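Side-chain contacts in acetylxylan esterase A (Aspergillus awamori, PDB 5X6S), which is a secreted serine esterase of carbohydrate esterase family 1 that removes acetyl side groups from the backbone of acetylated xylan: residues A54-S57 and E58-G61; V99-T102 and I103-G107; A122-T125 and N126-A130; T235-T238 and N239-T242; K267-E270 and W271-F274. One frame throughout, in Å; residues are numbered along the deposited sequence.

Interaction 1: residues A54-S57 and E58-G61; sequences ATLS and EQYG
L56 and Q59, one turn apart near the end of helix 53-60, cross at a slant: the CD2 methyl of L56 comes up to the amide end of Q59, 3.8 Å from its NE2. With CG beside the backbone N (chi1 -67°), the Q59 chain leans back toward the earlier turn. A water there donates to T55 O and weakly accepts from Q59 NE2, a loose, solvent-mediated link to the preceding turn. The same L56 CD2 methyl reaches the ring of Y60 at CE2, 4.3 Å away, and thus lies against both residues. Beneath these side chains L56 O accepts two bonds. Y60 N arrives nearly in line with the carbonyl, at 2.9 Å, whereas Q59 N, equally close to L56 O, sits well above the carbonyl plane. On the buried flank S57 turns back: its OG lies between the backbone N and the carbonyl carbon (chi1 83°) and donates to A54 O at 2.8 Å, giving the buried hydroxyl a partner in the preceding turn. A chi1 of -66° puts E58 CG 3.7 Å from A54 O, and the bend at chi2 then turns the carboxylate to Y22 OH and the backbone amides of N25 and N26. G61, with positive phi, donates to S57 O at 2.7 Å as the chain leaves the helix. This is a helix C-terminus ended by a glycine, here on the amphipathic helix 53-60 of an alpha/beta-hydrolase fold, packed against the central sheet and helix 265-272.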
loop_
_atom_site.group_PDB
_atom_site.type_symbol
_atom_site.label_atom_id
_atom_site.label_comp_id
_atom_site.label_asym_id
_atom_site.label_seq_id
_atom_site.Cartn_x
_atom_site.Cartn_y
_atom_site.Cartn_z
ATOM N N ALA A 54 -19.268 4.995 -12.920
ATOM C CA ALA A 54 -20.344 4.068 -12.468
ATOM C C ALA A 54 -20.749 3.082 -13.556
ATOM O O ALA A 54 -20.952 1.905 -13.269
ATOM C CB ALA A 54 -21.584 4.851 -11.976
ATOM N N THR A 55 -20.827 3.541 -14.804
ATOM C CA THR A 55 -21.109 2.674 -15.935
ATOM C C THR A 55 -19.994 1.617 -16.043
ATOM O O THR A 55 -20.255 0.422 -16.166
ATOM C CB THR A 55 -21.251 3.488 -17.269
ATOM O OG1 THR A 55 -22.407 4.313 -17.193
ATOM C CG2 THR A 55 -21.381 2.599 -18.486
ATOM N N LEU A 56 -18.749 2.074 -15.980
ATOM C CA LEU A 56 -17.588 1.162 -16.038
ATOM C C LEU A 56 -17.495 0.179 -14.840
ATOM O O LEU A 56 -17.039 -0.979 -15.007
ATOM C CB LEU A 56 -16.309 1.966 -16.219
ATOM C CG LEU A 56 -16.144 2.731 -17.551
ATOM C CD1 LEU A 56 -15.087 3.815 -17.444
ATOM C CD2 LEU A 56 -15.839 1.777 -18.724
ATOM N N SER A 57 -17.926 0.611 -13.659
ATOM C CA SER A 57 -17.952 -0.259 -12.459
ATOM C C SER A 57 -18.863 -1.464 -12.671
ATOM O O SER A 57 -18.651 -2.511 -12.130
ATOM C CB SER A 57 -18.408 0.509 -11.227
ATOM O OG SER A 57 -19.802 0.587 -11.139
ATOM N N GLU A 58 -19.879 -1.304 -13.505
ATOM C CA GLU A 58 -20.735 -2.425 -13.842
ATOM C C GLU A 58 -20.071 -3.410 -14.798
ATOM O O GLU A 58 -20.483 -4.563 -14.868
ATOM C CB GLU A 58 -22.083 -1.943 -14.386
ATOM C CG GLU A 58 -22.932 -1.202 -13.335
ATOM C CD GLU A 58 -23.512 -2.074 -12.232
ATOM O OE1 GLU A 58 -23.305 -3.317 -12.224
ATOM O OE2 GLU A 58 -24.161 -1.500 -11.331
ATOM N N GLN A 59 -19.040 -2.976 -15.520
ATOM C CA GLN A 59 -18.281 -3.885 -16.322
ATOM C C GLN A 59 -17.230 -4.567 -15.469
ATOM O O GLN A 59 -17.059 -5.799 -15.543
ATOM C CB GLN A 59 -17.619 -3.183 -17.476
ATOM C CG GLN A 59 -18.603 -2.652 -18.487
ATOM C CD GLN A 59 -17.963 -1.687 -19.469
ATOM O OE1 GLN A 59 -16.821 -1.919 -19.953
ATOM N NE2 GLN A 59 -18.683 -0.571 -19.739
ATOM N N TYR A 60 -16.521 -3.774 -14.670
ATOM C CA TYR A 60 -15.265 -4.239 -14.015
ATOM C C TYR A 60 -15.421 -4.549 -12.540
ATOM O O TYR A 60 -14.542 -5.164 -11.923
ATOM C CB TYR A 60 -14.150 -3.212 -14.288
ATOM C CG TYR A 60 -13.759 -3.102 -15.743
ATOM C CD1 TYR A 60 -13.060 -4.122 -16.380
ATOM C CD2 TYR A 60 -14.130 -2.000 -16.500
ATOM C CE1 TYR A 60 -12.712 -4.011 -17.719
ATOM C CE2 TYR A 60 -13.803 -1.899 -17.831
ATOM C CZ TYR A 60 -13.107 -2.913 -18.435
ATOM O OH TYR A 60 -12.761 -2.771 -19.760
ATOM N N GLY A 61 -16.554 -4.175 -11.967
ATOM C CA GLY A 61 -16.925 -4.580 -10.614
ATOM C C GLY A 61 -16.291 -3.842 -9.458
ATOM O O GLY A 61 -16.401 -4.308 -8.306
HETATM O O HOH W 1 -21.448 -1.147 -18.016
#

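Interaction 2: residues V99-T102 and I103-G107; sequences VTWT and ISKYG
W101 O receives the backbone N-H of K105 at 2.8 Å, the shortest hydrogen bond of this helical stretch, with an N-H...O angle of 161°. The two side chains above it run side by side, pointing the same way. K105 CB stands almost directly over the six-membered ring of W101, 4.0 Å from its centroid and 6° off the normal, a CH-pi contact. CG and CD continue across the same part of the indole, and a bend at chi4 brings NZ to 3.7 Å from W101 CH2. The aliphatic lysine chain is therefore laid along the ring. W101 reaches this place because its CG is anti to the backbone N (chi1 -177°), which swings the indole toward the later turn. Its CZ3 also meets Y106 CE1 at 4.0 Å, approaching at the edge of the tyrosine ring, while T102 CG2 lies 4.1 Å from Y106 CD1. On another side of the helix the branched chains of V99 and I103 pack through CG1 and CD1, 3.8 Å apart. T102 points its hydroxyl back along the helix to M98 O, which satisfies a buried polar group and leaves the methyl for the tyrosine. G107 follows with positive phi, beyond the helical angles. Helix 91-106 lies on the central sheet, with T102 and Y106 over strands 18-23 and 63-68, and V99 and I103 over strand 33-37; in the two-chain assembly of the crystal, T100 and W101 pack on I103 and S104 of the second subunit, and I103 and S104 on its T100 and W101.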
loop_
_atom_site.group_PDB
_atom_site.type_symbol
_atom_site.label_atom_id
_atom_site.label_comp_id
_atom_site.label_asym_id
_atom_site.label_seq_id
_atom_site.Cartn_x
_atom_site.Cartn_y
_atom_site.Cartn_z
ATOM N N VAL A 99 -11.344 6.028 1.598
ATOM C CA VAL A 99 -10.697 4.880 1.015
ATOM C C VAL A 99 -10.604 3.719 1.988
ATOM O O VAL A 99 -11.030 2.590 1.685
ATOM C CB VAL A 99 -9.335 5.256 0.367
ATOM C CG1 VAL A 99 -8.495 4.004 0.063
ATOM C CG2 VAL A 99 -9.581 6.051 -0.869
ATOM N N THR A 100 -10.020 3.972 3.162
ATOM C CA THR A 100 -9.745 2.886 4.072
ATOM C C THR A 100 -11.032 2.285 4.614
ATOM O O THR A 100 -11.097 1.063 4.810
ATOM C CB THR A 100 -8.803 3.315 5.205
ATOM O OG1 THR A 100 -9.461 4.312 6.002
ATOM C CG2 THR A 100 -7.432 3.825 4.626
ATOM N N TRP A 101 -12.055 3.120 4.811
ATOM C CA TRP A 101 -13.383 2.667 5.265
ATOM C C TRP A 101 -13.968 1.700 4.230
ATOM O O TRP A 101 -14.488 0.641 4.594
ATOM C CB TRP A 101 -14.352 3.830 5.460
ATOM C CG TRP A 101 -15.703 3.436 5.983
ATOM C CD1 TRP A 101 -16.082 3.261 7.305
ATOM C CD2 TRP A 101 -16.828 3.073 5.200
ATOM N NE1 TRP A 101 -17.380 2.862 7.371
ATOM C CE2 TRP A 101 -17.875 2.744 6.099
ATOM C CE3 TRP A 101 -17.067 3.011 3.827
ATOM C CZ2 TRP A 101 -19.134 2.356 5.654
ATOM C CZ3 TRP A 101 -18.305 2.653 3.395
ATOM C CH2 TRP A 101 -19.327 2.301 4.309
ATOM N N THR A 102 -13.853 2.064 2.954
ATOM C CA THR A 102 -14.430 1.291 1.870
ATOM C C THR A 102 -13.669 -0.048 1.703
ATOM O O THR A 102 -14.308 -1.114 1.485
ATOM C CB THR A 102 -14.392 2.089 0.547
ATOM O OG1 THR A 102 -15.118 3.320 0.717
ATOM C CG2 THR A 102 -14.985 1.291 -0.630
ATOM N N ILE A 103 -12.339 -0.003 1.842
ATOM C CA ILE A 103 -11.530 -1.243 1.778
ATOM C C ILE A 103 -12.071 -2.240 2.782
ATOM O O ILE A 103 -12.396 -3.419 2.432
ATOM C CB ILE A 103 -10.027 -1.017 1.994
ATOM C CG1 ILE A 103 -9.429 -0.263 0.775
ATOM C CG2 ILE A 103 -9.323 -2.387 2.188
ATOM C CD1 ILE A 103 -8.045 0.334 1.016
ATOM N N SER A 104 -12.180 -1.810 4.030
ATOM C CA SER A 104 -12.670 -2.731 5.054
ATOM C C SER A 104 -14.135 -3.105 4.902
ATOM O O SER A 104 -14.496 -4.290 5.014
ATOM C CB SER A 104 -12.410 -2.163 6.437
ATOM O OG SER A 104 -12.930 -3.054 7.399
ATOM N N LYS A 105 -15.005 -2.136 4.648
ATOM C CA LYS A 105 -16.438 -2.430 4.616
ATOM C C LYS A 105 -16.800 -3.424 3.501
ATOM O O LYS A 105 -17.646 -4.329 3.704
ATOM C CB LYS A 105 -17.286 -1.171 4.519
ATOM C CG LYS A 105 -18.786 -1.422 4.327
ATOM C CD LYS A 105 -19.542 -1.558 5.653
ATOM C CE LYS A 105 -21.065 -1.734 5.421
ATOM N NZ LYS A 105 -21.711 -0.508 4.839
ATOM N N TYR A 106 -16.141 -3.288 2.342
ATOM C CA TYR A 106 -16.496 -4.116 1.191
ATOM C C TYR A 106 -15.493 -5.190 0.836
ATOM O O TYR A 106 -15.655 -5.851 -0.134
ATOM C CB TYR A 106 -16.821 -3.241 -0.030
ATOM C CG TYR A 106 -18.053 -2.416 0.177
ATOM C CD1 TYR A 106 -17.991 -1.187 0.749
ATOM C CD2 TYR A 106 -19.328 -2.907 -0.199
ATOM C CE1 TYR A 106 -19.158 -0.430 0.964
ATOM C CE2 TYR A 106 -20.495 -2.164 0.019
ATOM C CZ TYR A 106 -20.402 -0.939 0.598
ATOM O OH TYR A 106 -21.528 -0.191 0.798
ATOM N N GLY A 107 -14.458 -5.375 1.629
ATOM C CA GLY A 107 -13.436 -6.334 1.293
ATOM C C GLY A 107 -12.811 -5.972 -0.033
ATOM O O GLY A 107 -12.470 -6.839 -0.825
#

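Interaction 3: residues A122-T125 and N126-A130; sequences AMMT and NVMAA
N126, T125 and M124 carry most of the contact between neighbouring turns of helix 120-131. The N126 side chain lies beside its own backbone N (chi1 -78°), which brings the carboxamide back over the preceding turn, with ND2 3.6 Å from A122 O. Both ends of that amide are engaged outside the helix: ND2 donates to V145 O and OD1 accepts from W217 NE1, which fixes the rotation of the group. T125 directs OG1 to G121 O in the preceding turn, and its backbone O receives A129 N at 3.0 Å. M124 projects in another direction. With chi1 at 177° and bends at chi2 and chi3, its chain curls toward the following turn, so that SD comes 4.0 Å from M128 SD and 4.1 Å from V127 CB. The M128 chain is folded as well and runs obliquely to that of M124, its CG 3.3 Å from M124 O. That carbonyl takes M128 N at 2.7 Å, nearly in line with C=O.

Helix 120-131 follows S119, the probable nucleophile on a GxSxG elbow, and links strands 113-118 and 138-142. M124 and M128 face helix 91-106 at N91, S92 and I95, whereas M123 lies on V145 and F150. Chemically the helix is two-sided: flexible, polarisable thioethers pack at the interface with helix 91-106, while on the sheet side the buried hydroxyl and carboxamide each have protein hydrogen-bond partners.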
loop_
_atom_site.group_PDB
_atom_site.type_symbol
_atom_site.label_atom_id
_atom_site.label_comp_id
_atom_site.label_asym_id
_atom_site.label_seq_id
_atom_site.Cartn_x
_atom_site.Cartn_y
_atom_site.Cartn_z
ATOM N N ALA A 122 -8.725 17.498 -10.224
ATOM C CA ALA A 122 -7.406 17.062 -10.720
ATOM C C ALA A 122 -6.276 17.644 -9.865
ATOM O O ALA A 122 -5.253 16.960 -9.651
ATOM C CB ALA A 122 -7.222 17.413 -12.169
ATOM N N MET A 123 -6.439 18.882 -9.414
ATOM C CA MET A 123 -5.488 19.453 -8.442
ATOM C C MET A 123 -5.418 18.551 -7.180
ATOM O O MET A 123 -4.340 18.213 -6.684
ATOM C CB MET A 123 -5.889 20.825 -8.022
ATOM C CG MET A 123 -6.042 21.843 -9.155
ATOM S SD MET A 123 -6.379 23.429 -8.427
ATOM C CE MET A 123 -7.316 24.245 -9.707
ATOM N N MET A 124 -6.586 18.174 -6.687
ATOM C CA MET A 124 -6.680 17.304 -5.503
ATOM C C MET A 124 -6.120 15.917 -5.816
ATOM O O MET A 124 -5.494 15.277 -4.949
ATOM C CB MET A 124 -8.121 17.253 -4.997
ATOM C CG MET A 124 -8.313 16.296 -3.798
ATOM S SD MET A 124 -7.237 16.628 -2.398
ATOM C CE MET A 124 -8.206 17.855 -1.557
ATOM N N THR A 125 -6.254 15.458 -7.060
ATOM C CA THR A 125 -5.656 14.183 -7.406
ATOM C C THR A 125 -4.140 14.197 -7.180
ATOM O O THR A 125 -3.575 13.250 -6.615
ATOM C CB THR A 125 -6.052 13.753 -8.860
ATOM O OG1 THR A 125 -7.464 13.549 -8.887
ATOM C CG2 THR A 125 -5.399 12.468 -9.276
ATOM N N ASN A 126 -3.474 15.259 -7.622
ATOM C CA ASN A 126 -2.048 15.394 -7.421
ATOM C C ASN A 126 -1.742 15.465 -5.957
ATOM O O ASN A 126 -0.818 14.868 -5.519
ATOM C CB ASN A 126 -1.451 16.581 -8.129
ATOM C CG ASN A 126 -1.264 16.334 -9.613
ATOM O OD1 ASN A 126 -0.781 15.319 -10.047
ATOM N ND2 ASN A 126 -1.720 17.256 -10.364
ATOM N N VAL A 127 -2.543 16.185 -5.218
ATOM C CA VAL A 127 -2.354 16.322 -3.749
ATOM C C VAL A 127 -2.475 14.955 -3.059
ATOM O O VAL A 127 -1.641 14.586 -2.181
ATOM C CB VAL A 127 -3.284 17.381 -3.137
ATOM C CG1 VAL A 127 -3.244 17.346 -1.597
ATOM C CG2 VAL A 127 -2.892 18.788 -3.598
ATOM N N MET A 128 -3.478 14.177 -3.450
ATOM C CA MET A 128 -3.687 12.821 -2.857
ATOM C C MET A 128 -2.501 11.913 -3.142
ATOM O O MET A 128 -2.090 11.130 -2.298
ATOM C CB MET A 128 -4.947 12.154 -3.408
ATOM C CG MET A 128 -6.294 12.795 -2.962
ATOM S SD MET A 128 -6.469 12.944 -1.157
ATOM C CE MET A 128 -6.202 11.220 -0.686
ATOM N N ALA A 129 -1.966 11.988 -4.359
ATOM C CA ALA A 129 -0.791 11.195 -4.714
ATOM C C ALA A 129 0.411 11.525 -3.795
ATOM O O ALA A 129 1.181 10.654 -3.449
ATOM C CB ALA A 129 -0.429 11.411 -6.175
ATOM N N ALA A 130 0.581 12.787 -3.474
ATOM C CA ALA A 130 1.691 13.287 -2.662
ATOM C C ALA A 130 1.492 13.098 -1.164
ATOM O O ALA A 130 2.469 12.865 -0.431
ATOM C CB ALA A 130 1.890 14.750 -2.952
#

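Interaction 4: residues T235-T238 and N239-T242; sequences TPQT and NYET
Q237 lays its side-chain amide over one face of the Y240 ring, the two planes only 21° apart in a stacked overlap. The approach begins at the aliphatic part, CG being 3.3 Å from Y240 CD1, and continues to CD, 3.5 Å from Y240 CE1. Q237 CG is placed between the backbone N and the carbonyl carbon (chi1 74°), and from there the extended chain follows the ring rim. OE1 also accepts from H264 NE2, which helps hold the amide flat on the tyrosine. P236, preceded by a cis peptide bond, meets the other ortho side of the ring: its CD lies 3.7 Å from Y240 CD2. In the backbone, Y240 N donates to Q237 O at 3.0 Å and closes a type II beta turn, in which N239 takes the positive phi. The chain is drawn together further back by two bonds of T235. Its N donates to Y240 O at 2.9 Å, and its carbonyl O accepts T242 OG1 at 2.7 Å, from well above the carbonyl plane, so the buried threonine hydroxyl has a partner.

The turn lies between strands 230-232 and 240-246 at one margin of the central sheet. Y240 and T242 reach toward strand 249-254, touching I252, and Y240 also packs on A254 and meets the ring of H264, in the loop that leads to helix 265-272.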
loop_
_atom_site.group_PDB
_atom_site.type_symbol
_atom_site.label_atom_id
_atom_site.label_comp_id
_atom_site.label_asym_id
_atom_site.label_seq_id
_atom_site.Cartn_x
_atom_site.Cartn_y
_atom_site.Cartn_z
ATOM N N THR A 235 -2.326 9.843 -29.898
ATOM C CA THR A 235 -2.542 8.800 -28.905
ATOM C C THR A 235 -2.968 9.502 -27.596
ATOM O O THR A 235 -2.254 10.359 -27.119
ATOM C CB THR A 235 -1.239 8.001 -28.699
ATOM O OG1 THR A 235 -0.833 7.361 -29.924
ATOM C CG2 THR A 235 -1.400 6.917 -27.595
ATOM N N PRO A 236 -4.158 9.182 -27.033
ATOM C CA PRO A 236 -5.121 8.133 -27.445
ATOM C C PRO A 236 -5.984 8.458 -28.664
ATOM O O PRO A 236 -6.723 7.588 -29.102
ATOM C CB PRO A 236 -6.011 7.973 -26.194
ATOM C CG PRO A 236 -6.039 9.360 -25.650
ATOM C CD PRO A 236 -4.645 9.922 -25.852
ATOM N N GLN A 237 -5.912 9.675 -29.205
ATOM C CA GLN A 237 -6.720 10.044 -30.415
ATOM C C GLN A 237 -6.036 11.190 -31.153
ATOM O O GLN A 237 -5.048 11.741 -30.658
ATOM C CB GLN A 237 -8.141 10.500 -30.028
ATOM C CG GLN A 237 -8.224 11.902 -29.408
ATOM C CD GLN A 237 -9.542 12.159 -28.715
ATOM O OE1 GLN A 237 -9.826 11.526 -27.728
ATOM N NE2 GLN A 237 -10.322 13.089 -29.204
ATOM N N THR A 238 -6.621 11.595 -32.291
ATOM C CA THR A 238 -6.087 12.668 -33.124
ATOM C C THR A 238 -5.833 13.905 -32.299
ATOM O O THR A 238 -6.694 14.340 -31.524
ATOM C CB THR A 238 -7.054 12.982 -34.305
ATOM O OG1 THR A 238 -7.226 11.781 -35.053
ATOM C CG2 THR A 238 -6.536 14.107 -35.199
ATOM N N ASN A 239 -4.618 14.452 -32.451
ATOM C CA ASN A 239 -4.205 15.687 -31.839
ATOM C C ASN A 239 -3.925 15.599 -30.334
ATOM O O ASN A 239 -3.640 16.609 -29.699
ATOM C CB ASN A 239 -5.162 16.817 -32.146
ATOM C CG ASN A 239 -5.040 17.288 -33.599
ATOM O OD1 ASN A 239 -3.979 17.169 -34.224
ATOM N ND2 ASN A 239 -6.126 17.798 -34.134
ATOM N N TYR A 240 -4.007 14.381 -29.801
ATOM C CA TYR A 240 -3.483 14.118 -28.479
ATOM C C TYR A 240 -2.090 13.487 -28.661
ATOM O O TYR A 240 -1.901 12.637 -29.515
ATOM C CB TYR A 240 -4.379 13.125 -27.766
ATOM C CG TYR A 240 -5.651 13.670 -27.185
ATOM C CD1 TYR A 240 -6.557 14.376 -27.953
ATOM C CD2 TYR A 240 -5.987 13.417 -25.849
ATOM C CE1 TYR A 240 -7.739 14.850 -27.412
ATOM C CE2 TYR A 240 -7.170 13.904 -25.293
ATOM C CZ TYR A 240 -8.057 14.585 -26.069
ATOM O OH TYR A 240 -9.243 15.053 -25.508
ATOM N N GLU A 241 -1.134 13.848 -27.818
ATOM C CA GLU A 241 0.174 13.189 -27.890
ATOM C C GLU A 241 0.593 12.662 -26.534
ATOM O O GLU A 241 0.583 13.407 -25.572
ATOM C CB GLU A 241 1.238 14.199 -28.369
ATOM C CG GLU A 241 2.657 13.620 -28.530
ATOM C CD GLU A 241 3.692 14.744 -28.692
ATOM O OE1 GLU A 241 3.836 15.582 -27.730
ATOM O OE2 GLU A 241 4.322 14.847 -29.776
ATOM N N THR A 242 0.976 11.389 -26.489
ATOM C CA THR A 242 1.381 10.731 -25.243
ATOM C C THR A 242 2.910 10.675 -25.129
ATOM O O THR A 242 3.575 10.180 -26.012
ATOM C CB THR A 242 0.780 9.312 -25.139
ATOM O OG1 THR A 242 -0.659 9.398 -25.163
ATOM C CG2 THR A 242 1.162 8.647 -23.852
#

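Interaction 5: residues K267-E270 and W271-F274; sequences KDME and WFGF
M269 meets two phenylalanines at the end of helix 265-272. Its SD lies 3.9 Å from F274 CD2, in an oblique Met-aromatic contact with SD 5.0 Å from the ring centroid, and its CE methyl comes 3.9 Å from F272 CD2. Bends at chi2 (-54°) and chi3 fold the thioether round so that sulfur and methyl serve different rings. F272 in turn sets one face over D268 O, which stands 3.1 Å from F272 CG, nearer the rim than the centre. The same carbonyl accepts F272 N at 2.8 Å, nearly in line with C=O.

A second layer sets these groups. G273 N donates to M269 O at 2.9 Å from above the carbonyl plane, and the glycine's positive phi turns the chain out of the helix, bringing F274 back beside M269. F114 stacks on F272 and also meets F274, while L56 and Y60 of helix 53-60 lie against M269. D268 divides its carboxylate between Y53 OH and Y142 OH, and W271 gives NE1 to A139 O while its ring takes part in a cation-pi contact with R193. On the outer side K267 NZ and E270 OE1 form a salt bridge at 2.7 Å.

Sulfur and aromatic carbon thus make a polarisable apolar cluster, whereas the buried D268 carboxylate is probably stabilised by its two tyrosine hydroxyls.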
loop_
_atom_site.group_PDB
_atom_site.type_symbol
_atom_site.label_atom_id
_atom_site.label_comp_id
_atom_site.label_asym_id
_atom_site.label_seq_id
_atom_site.Cartn_x
_atom_site.Cartn_y
_atom_site.Cartn_z
ATOM N N LYS A 267 -9.762 4.515 -21.472
ATOM C CA LYS A 267 -8.308 4.727 -21.279
ATOM C C LYS A 267 -7.896 4.696 -19.810
ATOM O O LYS A 267 -6.820 4.226 -19.471
ATOM C CB LYS A 267 -7.829 6.020 -21.952
ATOM C CG LYS A 267 -8.016 6.100 -23.471
ATOM C CD LYS A 267 -7.724 4.800 -24.186
ATOM C CE LYS A 267 -6.276 4.532 -24.315
ATOM N NZ LYS A 267 -6.049 3.454 -25.347
ATOM N N ASP A 268 -8.763 5.202 -18.940
ATOM C CA ASP A 268 -8.520 5.145 -17.496
ATOM C C ASP A 268 -8.461 3.691 -17.066
ATOM O O ASP A 268 -7.568 3.306 -16.305
ATOM C CB ASP A 268 -9.607 5.860 -16.679
ATOM C CG ASP A 268 -9.679 7.348 -16.902
ATOM O OD1 ASP A 268 -8.777 7.968 -17.517
ATOM O OD2 ASP A 268 -10.704 7.956 -16.478
ATOM N N MET A 269 -9.418 2.877 -17.529
ATOM C CA MET A 269 -9.444 1.447 -17.247
ATOM C C MET A 269 -8.128 0.728 -17.594
ATOM O O MET A 269 -7.678 -0.199 -16.888
ATOM C CB MET A 269 -10.649 0.777 -17.949
ATOM C CG MET A 269 -12.037 1.257 -17.511
ATOM S SD MET A 269 -12.307 1.148 -15.700
ATOM C CE MET A 269 -11.854 2.788 -15.156
ATOM N N GLU A 270 -7.539 1.144 -18.711
ATOM C CA GLU A 270 -6.290 0.580 -19.213
ATOM C C GLU A 270 -5.126 1.040 -18.331
ATOM O O GLU A 270 -4.298 0.233 -17.962
ATOM C CB GLU A 270 -6.062 1.022 -20.654
ATOM C CG GLU A 270 -6.951 0.290 -21.635
ATOM C CD GLU A 270 -6.864 0.838 -23.066
ATOM O OE1 GLU A 270 -5.872 1.521 -23.407
ATOM O OE2 GLU A 270 -7.821 0.609 -23.821
ATOM N N TRP A 271 -5.103 2.334 -17.968
ATOM C CA TRP A 271 -4.013 2.867 -17.144
ATOM C C TRP A 271 -4.049 2.229 -15.759
ATOM O O TRP A 271 -3.015 1.827 -15.186
ATOM C CB TRP A 271 -4.131 4.385 -17.031
ATOM C CG TRP A 271 -3.118 5.028 -16.134
ATOM C CD1 TRP A 271 -3.349 5.731 -15.002
ATOM C CD2 TRP A 271 -1.689 4.977 -16.293
ATOM N NE1 TRP A 271 -2.170 6.158 -14.461
ATOM C CE2 TRP A 271 -1.131 5.710 -15.244
ATOM C CE3 TRP A 271 -0.832 4.405 -17.251
ATOM C CZ2 TRP A 271 0.241 5.886 -15.108
ATOM C CZ3 TRP A 271 0.561 4.599 -17.094
ATOM C CH2 TRP A 271 1.057 5.310 -16.039
ATOM N N PHE A 272 -5.262 2.123 -15.215
ATOM C CA PHE A 272 -5.454 1.526 -13.911
ATOM C C PHE A 272 -5.130 0.061 -13.941
ATOM O O PHE A 272 -4.580 -0.434 -12.985
ATOM C CB PHE A 272 -6.879 1.712 -13.403
ATOM C CG PHE A 272 -7.294 3.122 -13.203
ATOM C CD1 PHE A 272 -6.390 4.136 -13.169
ATOM C CD2 PHE A 272 -8.649 3.431 -13.015
ATOM C CE1 PHE A 272 -6.795 5.435 -12.991
ATOM C CE2 PHE A 272 -9.086 4.726 -12.828
ATOM C CZ PHE A 272 -8.144 5.755 -12.800
ATOM N N GLY A 273 -5.478 -0.636 -15.029
ATOM C CA GLY A 273 -5.224 -2.075 -15.165
ATOM C C GLY A 273 -6.469 -2.927 -15.128
ATOM O O GLY A 273 -6.393 -4.160 -15.192
ATOM N N PHE A 274 -7.642 -2.297 -15.013
ATOM C CA PHE A 274 -8.884 -3.076 -15.039
ATOM C C PHE A 274 -9.051 -3.706 -16.411
ATOM O O PHE A 274 -9.521 -4.844 -16.497
ATOM C CB PHE A 274 -10.119 -2.260 -14.700
ATOM C CG PHE A 274 -10.182 -1.812 -13.247
ATOM C CD1 PHE A 274 -10.335 -2.742 -12.222
ATOM C CD2 PHE A 274 -10.080 -0.470 -12.914
ATOM C CE1 PHE A 274 -10.404 -2.319 -10.882
ATOM C CE2 PHE A 274 -10.131 -0.041 -11.581
ATOM C CZ PHE A 274 -10.301 -0.980 -10.565
#

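The five contacts follow one another along the chain, each local to one helix or turn round the central sheet of the alpha/beta-hydrolase fold. Interactions 1 and 5 lie with centres about 12 Å apart and touch: Y60 CE2 packs 3.6 Å from M269 CG, joining helices 53-60 and 265-272. Interaction 4 meets interaction 5 through P236 CB and K267 CG, 3.9 Å apart, so helix 265-272 bridges helix 53-60 and the sheet-edge turn. Interactions 2 and 3 sit on neighbouring helices 91-106 and 120-131, about 20 Å apart between centres. Interaction 3, nearest the chain's centre, lies on the helix that follows the probable nucleophile; interactions 2 and 4 are farthest apart, about 36 Å between centres.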